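PDB 2V72: Exo-alpha-sialidase from Clostridium perfringens, which carries a family 32 carbohydrate-binding module that binds galactose, probably directing this large sialidase toxin to galactose-containing glycans of its host. Local coordinates for residues T9-Q13 / S14-A18. Sequence-based numbering, arbitrary orientation.
Sequences TAIPQ and SEMTA
One face of the Glu15 carboxylate is covered by the outer edge of the Pro12 ring, which is tilted against it: CB, CG and CD all stand over the carboxylate, with Pro12 CG 3.7 Å from Glu15 OE2. The two side chains run alongside each other, and Glu15 OE1 also forms a salt bridge with Arg63. The Gln13 amide is held by strand 135-142: its NE2 donates to Leu139 O and to Glu138 OE1, and Glu138 is itself a calcium ligand. The Met16 side chain reaches back along the chain toward Ile11. With CG anti to its carbonyl carbon (chi1 -52°) and the chain extended beyond, SD passes 4.0 Å from Gln13 CG, and the terminal CE reaches Ile11 CG2 at 3.8 Å. Ile11 and Met16, both buried and crossing at about a right angle, also touch Val141. Two backbone bonds fix the loop: Glu15 N to Pro12 O (3.1 Å) and Met16 N to Gln13 O (2.9 Å). These successive i to i+3 bonds are those of a short 3-10 turn, here leading into edge strand 17-20 of the F5/8 type C (discoidin-like) beta-sandwich.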
loop_
_atom_site.group_PDB
_atom_site.type_symbol
_atom_site.label_atom_id
_atom_site.label_comp_id
_atom_site.label_asym_id
_atom_site.label_seq_id
_atom_site.Cartn_x
_atom_site.Cartn_y
_atom_site.Cartn_z
ATOM N N THR A 9 -5.086 17.229 -2.291
ATOM C CA THR A 9 -6.427 16.686 -2.060
ATOM C C THR A 9 -6.378 15.171 -1.869
ATOM O O THR A 9 -5.681 14.465 -2.597
ATOM C CB THR A 9 -7.382 17.035 -3.236
ATOM O OG1 THR A 9 -7.268 18.430 -3.560
ATOM C CG2 THR A 9 -8.829 16.731 -2.883
ATOM N N ALA A 10 -7.128 14.682 -0.889
ATOM C CA ALA A 10 -7.187 13.255 -0.594
ATOM C C ALA A 10 -8.272 12.572 -1.419
ATOM O O ALA A 10 -9.433 12.990 -1.398
ATOM C CB ALA A 10 -7.431 13.034 0.895
ATOM N N ILE A 11 -7.892 11.528 -2.153
ATOM C CA ILE A 11 -8.871 10.707 -2.864
ATOM C C ILE A 11 -9.687 9.922 -1.830
ATOM O O ILE A 11 -9.113 9.239 -0.976
ATOM C CB ILE A 11 -8.210 9.744 -3.893
ATOM C CG1 ILE A 11 -7.428 10.535 -4.953
ATOM C CG2 ILE A 11 -9.271 8.847 -4.555
ATOM C CD1 ILE A 11 -6.393 9.715 -5.718
ATOM N N PRO A 12 -11.027 10.038 -1.888
ATOM C CA PRO A 12 -11.855 9.271 -0.969
ATOM C C PRO A 12 -11.568 7.778 -1.117
ATOM O O PRO A 12 -11.546 7.254 -2.238
ATOM C CB PRO A 12 -13.281 9.596 -1.422
ATOM C CG PRO A 12 -13.167 10.896 -2.142
ATOM C CD PRO A 12 -11.834 10.869 -2.797
ATOM N N GLN A 13 -11.313 7.127 0.017
ATOM C CA GLN A 13 -11.030 5.701 0.080
ATOM C C GLN A 13 -12.259 4.873 -0.284
ATOM O O GLN A 13 -12.131 3.729 -0.725
ATOM C CB GLN A 13 -10.530 5.317 1.478
ATOM C CG GLN A 13 -9.108 5.779 1.796
ATOM C CD GLN A 13 -8.636 5.332 3.171
ATOM O OE1 GLN A 13 -9.362 5.444 4.150
ATOM N NE2 GLN A 13 -7.411 4.828 3.246
ATOM N N SER A 14 -13.443 5.457 -0.100
ATOM C CA SER A 14 -14.700 4.805 -0.474
ATOM C C SER A 14 -14.804 4.629 -1.991
ATOM O O SER A 14 -15.555 3.780 -2.467
ATOM C CB SER A 14 -15.904 5.589 0.053
ATOM O OG SER A 14 -16.135 6.747 -0.726
ATOM N N GLU A 15 -14.047 5.433 -2.737
ATOM C CA GLU A 15 -13.961 5.312 -4.191
ATOM C C GLU A 15 -12.897 4.301 -4.612
ATOM O O GLU A 15 -12.712 4.009 -5.801
ATOM C CB GLU A 15 -13.682 6.675 -4.820
ATOM C CG GLU A 15 -14.942 7.465 -5.113
ATOM C CD GLU A 15 -14.684 8.942 -5.268
ATOM O OE1 GLU A 15 -13.647 9.303 -5.862
ATOM O OE2 GLU A 15 -15.520 9.746 -4.789
ATOM N N MET A 16 -12.199 3.764 -3.624
ATOM C CA MET A 16 -11.173 2.768 -3.872
ATOM C C MET A 16 -11.719 1.377 -3.614
ATOM O O MET A 16 -12.722 1.211 -2.920
ATOM C CB MET A 16 -9.946 3.020 -2.988
ATOM C CG MET A 16 -9.394 4.441 -3.062
ATOM S SD MET A 16 -8.034 4.630 -1.911
ATOM C CE MET A 16 -7.571 6.338 -2.217
ATOM N N THR A 17 -11.056 0.395 -4.219
ATOM C CA THR A 17 -11.274 -1.018 -3.955
ATOM C C THR A 17 -9.889 -1.615 -3.860
ATOM O O THR A 17 -8.973 -1.176 -4.563
ATOM C CB THR A 17 -12.042 -1.727 -5.090
ATOM O OG1 THR A 17 -11.482 -1.349 -6.349
ATOM C CG2 THR A 17 -13.511 -1.345 -5.076
ATOM N N ALA A 18 -9.732 -2.609 -2.991
ATOM C CA ALA A 18 -8.423 -3.171 -2.718
ATOM C C ALA A 18 -8.352 -4.668 -2.992
ATOM O O ALA A 18 -9.361 -5.380 -2.930
ATOM C CB ALA A 18 -8.001 -2.864 -1.283
#